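Local coordinates for protein intradiol ring-cleavage dioxygenase (PDB 4ILV) that probably cleaves catechol-type aromatic rings between the two hydroxyl-bearing carbons, using dioxygen and an iron(III) centre, as part of a secreted enzyme that also carries a carbohydrate-binding module, at residues W87-D90 against A94-M97; G104-F107 against S113-L116; G122-P125 against I131-K134; T145-P150 against G178-V183. All coordinates share one frame; numbering follows the deposited sequence. Where two conformers were deposited one is given.

Interaction 1 of 4, residues W87-D90 against A94-M97. With FE (Fe (III) ion), chain C.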
loop_
_atom_site.group_PDB
_atom_site.type_symbol
_atom_site.label_atom_id
_atom_site.label_comp_id
_atom_site.label_asym_id
_atom_site.label_seq_id
_atom_site.Cartn_x
_atom_site.Cartn_y
_atom_site.Cartn_z
ATOM N N TRP A 87 -3.947 2.798 3.632
ATOM C CA TRP A 87 -4.454 4.168 3.662
ATOM C C TRP A 87 -3.469 5.106 2.949
ATOM O O TRP A 87 -2.294 4.762 2.786
ATOM C CB TRP A 87 -4.801 4.628 5.092
ATOM C CG TRP A 87 -3.630 4.880 5.989
ATOM C CD1 TRP A 87 -3.133 6.103 6.364
ATOM C CD2 TRP A 87 -2.820 3.899 6.649
ATOM N NE1 TRP A 87 -2.059 5.939 7.200
ATOM C CE2 TRP A 87 -1.846 4.599 7.396
ATOM C CE3 TRP A 87 -2.808 2.500 6.663
ATOM C CZ2 TRP A 87 -0.871 3.946 8.153
ATOM C CZ3 TRP A 87 -1.836 1.850 7.418
ATOM C CH2 TRP A 87 -0.883 2.575 8.152
ATOM N N GLN A 88 -3.950 6.268 2.508
ATOM C CA GLN A 88 -3.147 7.143 1.649
ATOM C C GLN A 88 -3.801 8.496 1.483
ATOM O O GLN A 88 -4.984 8.658 1.780
ATOM C CB GLN A 88 -3.017 6.544 0.249
ATOM C CG GLN A 88 -4.359 6.535 -0.514
ATOM C CD GLN A 88 -4.219 6.170 -1.973
ATOM O OE1 GLN A 88 -4.168 4.991 -2.332
ATOM N NE2 GLN A 88 -4.159 7.180 -2.832
ATOM N N ALA A 89 -3.041 9.452 0.961
ATOM C CA ALA A 89 -3.604 10.764 0.644
ATOM C C ALA A 89 -4.373 10.706 -0.664
ATOM O O ALA A 89 -4.134 9.817 -1.491
ATOM C CB ALA A 89 -2.496 11.806 0.555
ATOM N N ASP A 90 -5.287 11.660 -0.859
ATOM C CA ASP A 90 -6.005 11.778 -2.120
ATOM C C ASP A 90 -5.105 12.434 -3.163
ATOM O O ASP A 90 -3.921 12.650 -2.900
ATOM C CB ASP A 90 -7.356 12.509 -1.945
ATOM C CG ASP A 90 -7.215 13.970 -1.518
ATOM O OD1 ASP A 90 -6.114 14.568 -1.623
ATOM O OD2 ASP A 90 -8.252 14.529 -1.081
ATOM N N ALA A 94 -4.300 15.212 0.600
ATOM C CA ALA A 94 -4.992 15.279 1.890
ATOM C C ALA A 94 -5.444 13.903 2.380
ATOM O O ALA A 94 -5.948 13.097 1.590
ATOM C CB ALA A 94 -6.196 16.246 1.803
ATOM N N TYR A 95 -5.274 13.641 3.678
ATOM C CA TYR A 95 -5.821 12.426 4.288
ATOM C C TYR A 95 -7.190 12.753 4.877
ATOM O O TYR A 95 -7.424 13.868 5.349
ATOM C CB TYR A 95 -4.917 11.889 5.410
ATOM C CG TYR A 95 -3.605 11.291 4.942
ATOM C CD1 TYR A 95 -3.472 9.908 4.764
ATOM C CD2 TYR A 95 -2.501 12.096 4.684
ATOM C CE1 TYR A 95 -2.270 9.350 4.331
ATOM C CE2 TYR A 95 -1.285 11.541 4.259
ATOM C CZ TYR A 95 -1.181 10.167 4.075
ATOM O OH TYR A 95 0.009 9.602 3.646
ATOM N N ASP A 96 -8.087 11.775 4.884
ATOM C CA ASP A 96 -9.417 11.990 5.452
ATOM C C ASP A 96 -9.412 11.627 6.930
ATOM O O ASP A 96 -9.312 10.454 7.276
ATOM C CB ASP A 96 -10.459 11.166 4.680
ATOM C CG ASP A 96 -11.892 11.420 5.149
ATOM O OD1 ASP A 96 -12.135 12.334 5.966
ATOM O OD2 ASP A 96 -12.788 10.695 4.678
ATOM N N MET A 97 -9.491 12.635 7.799
ATOM C CA MET A 97 -9.492 12.397 9.246
ATOM C C MET A 97 -10.895 12.316 9.849
ATOM O O MET A 97 -11.074 11.841 10.969
ATOM C CB MET A 97 -8.684 13.473 9.985
ATOM C CG MET A 97 -7.193 13.486 9.658
ATOM S SD MET A 97 -6.410 11.854 9.568
ATOM C CE MET A 97 -6.660 11.205 11.220
HETATM FE FE FE C . 1.652 9.619 4.855
HETATM O O HOH W 1 -7.397 9.315 3.399
HETATM O O HOH W 2 -0.113 9.240 1.119
#
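The ring of Tyr-95 lies across the backbone of Gln-88 and Ala-89, and one of its faces takes Ala-89. The Ala-89 amide N sits 3.4 Å above the ring plane, offset toward the rim. Ala-89 CB makes a CH-pi contact over the face, 4.1 Å from the Tyr-95 centroid. Trp-87 meets the same ring obliquely, CD1 to Tyr-95 CE1 at 3.9 Å, and its indole also stacks on His-132. The Tyr-95 ring reaches this position because CG stands beside the backbone N, anti to the carbonyl carbon (chi1 -70°), which turns the phenol back over the other segment although CB leads away from it. Its OH binds the iron(III) ion at 2.0 Å and accepts from a water that in turn takes the N-H of Ala-89, so the metal-bound oxygen has a second-shell link to the backbone. A second water joins Gln-88 O to Asp-96 N. Toward the far end the loop is closed by two nearly straight bonds, Asp-90 N to Ala-94 O (2.9 Å) and Ala-94 N to Asp-90 OD1 (2.9 Å), the latter arriving from above the carboxylate plane. Asp-90 OD1 also accepts from Gly-92 N, which makes an Asx turn. With Tyr-124, His-130 and His-132, Tyr-95 completes the two-tyrosine, two-histidine iron(III) site typical of intradiol dioxygenases.

Interaction 2 of 4, residues G104-F107 against S113-L116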
loop_
_atom_site.group_PDB
_atom_site.type_symbol
_atom_site.label_atom_id
_atom_site.label_comp_id
_atom_site.label_asym_id
_atom_site.label_seq_id
_atom_site.Cartn_x
_atom_site.Cartn_y
_atom_site.Cartn_z
ATOM N N GLY A 104 -9.037 1.445 3.377
ATOM C CA GLY A 104 -9.743 0.197 3.145
ATOM C C GLY A 104 -8.839 -1.012 3.341
ATOM O O GLY A 104 -7.655 -0.948 3.032
ATOM N N HIS A 105 -9.394 -2.112 3.848
ATOM C CA HIS A 105 -8.603 -3.320 4.072
ATOM C C HIS A 105 -9.165 -4.525 3.335
ATOM O O HIS A 105 -10.328 -4.523 2.897
ATOM C CB HIS A 105 -8.488 -3.635 5.569
ATOM C CG HIS A 105 -9.770 -4.098 6.197
ATOM N ND1 HIS A 105 -10.613 -3.249 6.887
ATOM C CD2 HIS A 105 -10.338 -5.324 6.258
ATOM C CE1 HIS A 105 -11.655 -3.934 7.329
ATOM N NE2 HIS A 105 -11.510 -5.195 6.960
ATOM N N GLN A 106 -8.335 -5.563 3.235
ATOM C CA GLN A 106 -8.690 -6.791 2.534
ATOM C C GLN A 106 -7.887 -7.961 3.083
ATOM O O GLN A 106 -6.941 -7.773 3.843
ATOM C CB GLN A 106 -8.408 -6.651 1.040
ATOM C CG GLN A 106 -6.923 -6.451 0.717
ATOM C CD GLN A 106 -6.680 -6.189 -0.748
ATOM O OE1 GLN A 106 -6.480 -7.119 -1.531
ATOM N NE2 GLN A 106 -6.681 -4.914 -1.133
ATOM N N PHE A 107 -8.277 -9.171 2.691
ATOM C CA PHE A 107 -7.581 -10.392 3.088
ATOM C C PHE A 107 -7.089 -11.127 1.853
ATOM O O PHE A 107 -7.772 -11.140 0.821
ATOM C CB PHE A 107 -8.508 -11.304 3.894
ATOM C CG PHE A 107 -8.916 -10.722 5.211
ATOM C CD1 PHE A 107 -8.222 -11.040 6.369
ATOM C CD2 PHE A 107 -9.978 -9.836 5.292
ATOM C CE1 PHE A 107 -8.589 -10.496 7.592
ATOM C CE2 PHE A 107 -10.348 -9.286 6.510
ATOM C CZ PHE A 107 -9.651 -9.621 7.661
ATOM N N SER A 113 -2.828 -13.643 -3.193
ATOM C CA SER A 113 -2.772 -12.396 -3.953
ATOM C C SER A 113 -3.536 -11.267 -3.289
ATOM O O SER A 113 -4.412 -11.519 -2.473
ATOM C CB SER A 113 -3.335 -12.592 -5.363
ATOM O OG SER A 113 -4.716 -12.885 -5.301
ATOM N N PHE A 114 -3.198 -10.030 -3.651
ATOM C CA PHE A 114 -4.029 -8.867 -3.296
ATOM C C PHE A 114 -4.152 -7.926 -4.492
ATOM O O PHE A 114 -3.335 -7.991 -5.417
ATOM C CB PHE A 114 -3.423 -8.087 -2.131
ATOM C CG PHE A 114 -2.171 -7.335 -2.503
ATOM C CD1 PHE A 114 -2.226 -5.986 -2.845
ATOM C CD2 PHE A 114 -0.939 -7.977 -2.506
ATOM C CE1 PHE A 114 -1.076 -5.292 -3.208
ATOM C CE2 PHE A 114 0.228 -7.289 -2.861
ATOM C CZ PHE A 114 0.157 -5.941 -3.204
ATOM N N THR A 115 -5.170 -7.063 -4.453
ATOM C CA THR A 115 -5.336 -5.998 -5.431
ATOM C C THR A 115 -5.902 -4.760 -4.764
ATOM O O THR A 115 -6.795 -4.858 -3.924
ATOM C CB THR A 115 -6.311 -6.378 -6.549
ATOM O OG1 THR A 115 -6.124 -7.749 -6.906
ATOM C CG2 THR A 115 -6.062 -5.511 -7.753
ATOM N N LEU A 116 -5.393 -3.600 -5.159
ATOM C CA LEU A 116 -5.882 -2.331 -4.622
ATOM C C LEU A 116 -6.136 -1.379 -5.766
ATOM O O LEU A 116 -5.205 -1.003 -6.475
ATOM C CB LEU A 116 -4.855 -1.704 -3.695
ATOM C CG LEU A 116 -5.303 -0.360 -3.094
ATOM C CD1 LEU A 116 -6.389 -0.578 -2.070
ATOM C CD2 LEU A 116 -4.125 0.336 -2.468
#
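Gln-106 reaches from one sheet of the beta sandwich to Thr-115 in the other, joining strand 103-107 to the next strand in the chain, 113-119. Each is an outermost strand of its own sheet within the chain. The short segments run roughly antiparallel, at 159°, with their axes 7.9 Å apart, too far for direct backbone pairing, and the side-chain amide spans the interval. Two hydrogen bonds carry the contact. Thr-115 N donates to Gln-106 OE1 at 3.2 Å, in the carbonyl plane of the amide and on a lone pair. Gln-106 NE2 returns a bond to Thr-115 O at 2.8 Å; here the acceptor is close to the amide plane of the glutamine, but the donor stands 49° out of the Thr-115 carbonyl plane. One primary amide thus grips both the N-H and the C=O of a single residue, fixing the rotation of the amide. The side chain of Gln-106 is extended beyond CG, which carries the amide across. A leucine here would probably leave the N-H and C=O of Thr-115 without these mates and the two strands without their polar tie. The remaining contacts are van der Waals. Phe-114, whose ring packs edge-to-face with Phe-182, crosses Gln-106 obliquely, its ring and the amide plane 71° apart, and its CB lies 3.3 Å from Gln-106 OE1.

Interaction 3 of 4, residues G122-P125 against I131-K134. With FE (Fe (III) ion), chain C.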
loop_
_atom_site.group_PDB
_atom_site.type_symbol
_atom_site.label_atom_id
_atom_site.label_comp_id
_atom_site.label_asym_id
_atom_site.label_seq_id
_atom_site.Cartn_x
_atom_site.Cartn_y
_atom_site.Cartn_z
ATOM N N GLY A 122 -1.360 12.153 -3.923
ATOM C CA GLY A 122 -0.708 13.429 -4.132
ATOM C C GLY A 122 0.395 13.690 -3.116
ATOM O O GLY A 122 0.436 13.078 -2.041
ATOM N N LEU A 123 1.302 14.595 -3.470
ATOM C CA LEU A 123 2.357 15.023 -2.559
ATOM C C LEU A 123 1.846 15.997 -1.489
ATOM O O LEU A 123 0.954 16.819 -1.752
ATOM C CB LEU A 123 3.473 15.704 -3.336
ATOM C CG LEU A 123 4.298 14.864 -4.300
ATOM C CD1 LEU A 123 5.366 15.765 -4.907
ATOM C CD2 LEU A 123 4.920 13.688 -3.578
ATOM N N TYR A 124 2.461 15.926 -0.310
ATOM C CA TYR A 124 2.179 16.848 0.782
ATOM C C TYR A 124 3.498 17.237 1.472
ATOM O O TYR A 124 4.542 16.684 1.126
ATOM C CB TYR A 124 1.126 16.255 1.732
ATOM C CG TYR A 124 1.495 14.983 2.465
ATOM C CD1 TYR A 124 2.200 15.027 3.666
ATOM C CD2 TYR A 124 1.084 13.747 1.994
ATOM C CE1 TYR A 124 2.511 13.874 4.359
ATOM C CE2 TYR A 124 1.397 12.571 2.685
ATOM C CZ TYR A 124 2.106 12.646 3.868
ATOM O OH TYR A 124 2.421 11.501 4.565
ATOM N N PRO A 125 3.474 18.227 2.402
ATOM C CA PRO A 125 4.780 18.738 2.845
ATOM C C PRO A 125 5.748 17.725 3.483
ATOM O O PRO A 125 5.388 16.937 4.360
ATOM C CB PRO A 125 4.406 19.846 3.840
ATOM C CG PRO A 125 3.050 20.345 3.339
ATOM C CD PRO A 125 2.362 19.071 2.891
ATOM N N ILE A 131 2.098 5.076 -0.296
ATOM C CA ILE A 131 0.857 4.488 0.186
ATOM C C ILE A 131 1.164 3.741 1.480
ATOM O O ILE A 131 2.124 2.967 1.535
ATOM C CB ILE A 131 0.297 3.490 -0.843
ATOM C CG1 ILE A 131 -0.200 4.235 -2.082
ATOM C CG2 ILE A 131 -0.832 2.667 -0.237
ATOM C CD1 ILE A 131 -0.606 3.284 -3.222
ATOM N N HIS A 132 0.365 3.958 2.525
ATOM C CA HIS A 132 0.607 3.265 3.783
ATOM C C HIS A 132 -0.053 1.889 3.797
ATOM O O HIS A 132 -1.116 1.709 3.221
ATOM C CB HIS A 132 0.054 4.064 4.955
ATOM C CG HIS A 132 0.770 5.350 5.219
ATOM N ND1 HIS A 132 1.867 5.431 6.049
ATOM C CD2 HIS A 132 0.520 6.615 4.797
ATOM C CE1 HIS A 132 2.276 6.688 6.110
ATOM N NE2 HIS A 132 1.483 7.421 5.350
ATOM N N VAL A 133 0.563 0.931 4.480
ATOM C CA VAL A 133 -0.036 -0.392 4.613
ATOM C C VAL A 133 0.354 -1.082 5.924
ATOM O O VAL A 133 1.513 -1.024 6.369
ATOM C CB VAL A 133 0.294 -1.300 3.387
ATOM C CG1 VAL A 133 1.814 -1.531 3.258
ATOM C CG2 VAL A 133 -0.455 -2.648 3.473
ATOM N N LYS A 134 -0.629 -1.715 6.557
ATOM C CA LYS A 134 -0.367 -2.631 7.665
ATOM C C LYS A 134 -0.704 -4.049 7.210
ATOM O O LYS A 134 -1.791 -4.279 6.688
ATOM C CB LYS A 134 -1.214 -2.273 8.885
ATOM C CG LYS A 134 -0.734 -1.045 9.622
ATOM C CD LYS A 134 -1.707 -0.654 10.705
ATOM C CE LYS A 134 -1.228 0.579 11.437
ATOM N NZ LYS A 134 -0.147 0.233 12.401
HETATM FE FE FE C . 1.652 9.619 4.855
#
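Tyr-124 and His-132 face each other through the iron(III) ion of the intradiol dioxygenase site, the tyrosine from a loop and the histidine from strand 130-136 of the beta sandwich. The metal carries this contact: Tyr-124 OH and His-132 NE2 are 4.3 Å apart, and only 31 Å² is buried between the segments. Iron is bound by Tyr-124 OH at 2.1 Å and by His-132 NE2 at 2.3 Å. The OH-iron-NE2 angle of about 162° places the two ligands nearly trans, consistent with the axial tyrosine and histidine of protocatechuate 3,4-dioxygenase, where the axial tyrosine leaves the metal when substrate binds. Tyr-95 and His-130 supply the other protein ligands. His-132 is positioned by its neighbours, its backbone being hydrogen-bonded to that of Trp-87. With CG beside the backbone N (chi1 -68°), the imidazole extends from the strand to the metal. His-132 CD2 and CE1 are each 3.2 Å from iron, evidence that the ion sits squarely off NE2. On the tyrosine side iron lies in the ring plane at its edge, with an iron-OH-CZ angle near 139°.

Interaction 4 of 4, residues T145-P150 against G178-V183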
loop_
_atom_site.group_PDB
_atom_site.type_symbol
_atom_site.label_atom_id
_atom_site.label_comp_id
_atom_site.label_asym_id
_atom_site.label_seq_id
_atom_site.Cartn_x
_atom_site.Cartn_y
_atom_site.Cartn_z
ATOM N N THR A 145 4.155 -0.540 7.404
ATOM C CA THR A 145 5.139 -0.142 6.405
ATOM C C THR A 145 4.557 0.788 5.352
ATOM O O THR A 145 3.410 1.217 5.455
ATOM C CB THR A 145 5.814 -1.399 5.761
ATOM O OG1 THR A 145 6.925 -1.005 4.959
ATOM C CG2 THR A 145 4.834 -2.193 4.912
ATOM N N GLN A 146 5.356 1.116 4.344
ATOM C CA GLN A 146 4.902 1.990 3.270
ATOM C C GLN A 146 5.373 1.500 1.903
ATOM O O GLN A 146 6.363 0.771 1.805
ATOM C CB GLN A 146 5.441 3.404 3.491
ATOM C CG GLN A 146 5.050 3.999 4.816
ATOM C CD GLN A 146 5.599 5.394 5.010
ATOM O OE1 GLN A 146 5.834 6.126 4.042
ATOM N NE2 GLN A 146 5.802 5.777 6.267
ATOM N N LEU A 147 4.676 1.916 0.851
ATOM C CA LEU A 147 5.116 1.624 -0.509
ATOM C C LEU A 147 5.489 2.901 -1.249
ATOM O O LEU A 147 4.784 3.909 -1.145
ATOM C CB LEU A 147 4.021 0.886 -1.277
ATOM C CG LEU A 147 3.455 -0.356 -0.581
ATOM C CD1 LEU A 147 2.368 -0.987 -1.438
ATOM C CD2 LEU A 147 4.550 -1.378 -0.239
ATOM N N TYR A 148 6.582 2.853 -2.008
ATOM C CA TYR A 148 7.073 4.031 -2.730
ATOM C C TYR A 148 6.987 3.850 -4.237
ATOM O O TYR A 148 6.776 2.739 -4.726
ATOM C CB TYR A 148 8.509 4.374 -2.324
ATOM C CG TYR A 148 8.631 4.770 -0.870
ATOM C CD1 TYR A 148 8.237 6.028 -0.444
ATOM C CD2 TYR A 148 9.130 3.884 0.076
ATOM C CE1 TYR A 148 8.340 6.404 0.880
ATOM C CE2 TYR A 148 9.234 4.250 1.409
ATOM C CZ TYR A 148 8.828 5.518 1.800
ATOM O OH TYR A 148 8.921 5.912 3.114
ATOM N N PHE A 149 7.162 4.960 -4.953
ATOM C CA PHE A 149 7.013 5.031 -6.399
ATOM C C PHE A 149 8.351 5.265 -7.062
ATOM O O PHE A 149 9.145 6.068 -6.574
ATOM C CB PHE A 149 6.061 6.189 -6.770
ATOM C CG PHE A 149 4.645 5.937 -6.362
ATOM C CD1 PHE A 149 3.694 5.585 -7.302
ATOM C CD2 PHE A 149 4.272 6.007 -5.030
ATOM C CE1 PHE A 149 2.383 5.319 -6.923
ATOM C CE2 PHE A 149 2.961 5.755 -4.641
ATOM C CZ PHE A 149 2.016 5.406 -5.593
ATOM N N PRO A 150 8.596 4.585 -8.196
ATOM C CA PRO A 150 9.867 4.721 -8.905
ATOM C C PRO A 150 9.979 6.079 -9.577
ATOM O O PRO A 150 8.999 6.581 -10.122
ATOM C CB PRO A 150 9.791 3.617 -9.969
ATOM C CG PRO A 150 8.331 3.463 -10.237
ATOM C CD PRO A 150 7.669 3.674 -8.893
ATOM N N GLY A 178 0.715 -0.759 -10.513
ATOM C CA GLY A 178 1.766 -1.037 -9.550
ATOM C C GLY A 178 1.886 -2.517 -9.214
ATOM O O GLY A 178 0.880 -3.231 -9.134
ATOM N N THR A 179 3.128 -2.958 -9.002
ATOM C CA THR A 179 3.464 -4.340 -8.668
ATOM C C THR A 179 4.374 -4.365 -7.440
ATOM O O THR A 179 5.429 -3.711 -7.417
ATOM C CB THR A 179 4.231 -5.014 -9.828
ATOM O OG1 THR A 179 3.338 -5.275 -10.918
ATOM C CG2 THR A 179 4.849 -6.308 -9.378
ATOM N N PHE A 180 3.964 -5.115 -6.422
ATOM C CA PHE A 180 4.744 -5.243 -5.196
ATOM C C PHE A 180 4.392 -6.533 -4.478
ATOM O O PHE A 180 3.217 -6.851 -4.315
ATOM C CB PHE A 180 4.519 -4.048 -4.251
ATOM C CG PHE A 180 5.421 -4.066 -3.032
ATOM C CD1 PHE A 180 6.701 -3.523 -3.089
ATOM C CD2 PHE A 180 4.992 -4.642 -1.838
ATOM C CE1 PHE A 180 7.534 -3.551 -1.974
ATOM C CE2 PHE A 180 5.816 -4.667 -0.713
ATOM C CZ PHE A 180 7.088 -4.128 -0.781
ATOM N N ASP A 181 5.412 -7.281 -4.062
ATOM C CA ASP A 181 5.206 -8.476 -3.263
ATOM C C ASP A 181 5.687 -8.282 -1.826
ATOM O O ASP A 181 6.785 -7.768 -1.594
ATOM C CB ASP A 181 5.943 -9.679 -3.896
ATOM C CG ASP A 181 5.291 -10.154 -5.192
ATOM O OD1 ASP A 181 4.110 -9.808 -5.451
ATOM O OD2 ASP A 181 5.959 -10.876 -5.966
ATOM N N PHE A 182 4.884 -8.730 -0.864
ATOM C CA PHE A 182 5.292 -8.701 0.537
ATOM C C PHE A 182 5.946 -10.033 0.893
ATOM O O PHE A 182 5.541 -11.087 0.393
ATOM C CB PHE A 182 4.096 -8.502 1.470
ATOM C CG PHE A 182 3.375 -7.187 1.283
ATOM C CD1 PHE A 182 2.467 -7.016 0.251
ATOM C CD2 PHE A 182 3.582 -6.140 2.168
ATOM C CE1 PHE A 182 1.787 -5.806 0.096
ATOM C CE2 PHE A 182 2.902 -4.926 2.016
ATOM C CZ PHE A 182 2.013 -4.763 0.979
ATOM N N VAL A 183 6.954 -9.980 1.756
ATOM C CA VAL A 183 7.500 -11.186 2.371
ATOM C C VAL A 183 7.449 -10.970 3.881
ATOM O O VAL A 183 8.086 -10.056 4.400
ATOM C CB VAL A 183 8.933 -11.442 1.916
ATOM C CG1 VAL A 183 9.503 -12.681 2.617
ATOM C CG2 VAL A 183 8.963 -11.637 0.421
#
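Leu-147 CA and Phe-180 CA lie 8.3 Å apart across the two facing sheets, Leu-147 on strand 143-148 and Phe-180 in the break of strand 175-183. At the next pair the spacing widens, with Thr-145 CA and Phe-182 CA 10.4 Å apart. The pairing of earlier with later residues shows that the segments run in opposite senses, and the separation means that side chains alone bridge them. Leu-147 buries more than any other residue here, and its CD2 does the touching. It rests over the centre of the Phe-180 ring, 3.5 Å above its plane and 14° off the normal, a CH-pi contact in which all six ring carbons lie within 4.2 Å of the methyl. With CG anti to the backbone N (chi1 -174°) the Phe-180 ring is carried toward Leu-147, and chi2 of 86° turns its face to the methyl. This ring in turn directs CE2 at the face of Phe-182, 3.8 Å above the plane, and receives Phe-182 CD2 at its own edge. Thr-145 CG2 approaches the edge of Phe-182 at 4.4 Å (to CE2), while its OG1 hydrogen-bonds to Pro-37 O. Trimming Phe-180 to an alanine would probably open a gap under the Leu-147 methyl and set the Phe-182 ring freer to turn. All four touching residues are buried, in the interior of the transthyretin-like sandwich: Phe-182 also packs on Val-133 of strand 130-136, while strand 143-148 pairs with 130-136 through backbone hydrogen bonds from Thr-145 and Leu-147.

How the interactions relate
Interactions 2 and 4 are buried contacts of the sandwich interior, and both span the space between the two sheets, one through an amide tie and the other through methyls and aromatic rings; they meet where Phe-114 CE2 lies 3.4 Å from Phe-180 O. Interactions 1 and 3 are only partly buried and share the iron(III) ion, their centres about 8 Å apart. Interaction 1 mixes hydrogen bonds, water bridges and ring contacts, whereas interaction 3 rests on the metal. Strand 130-136 serves both regions, sending one side chain to the iron and the next into the core. Interaction 2 lies away from the metal, its centre about 17 Å from those of interactions 1 and 3.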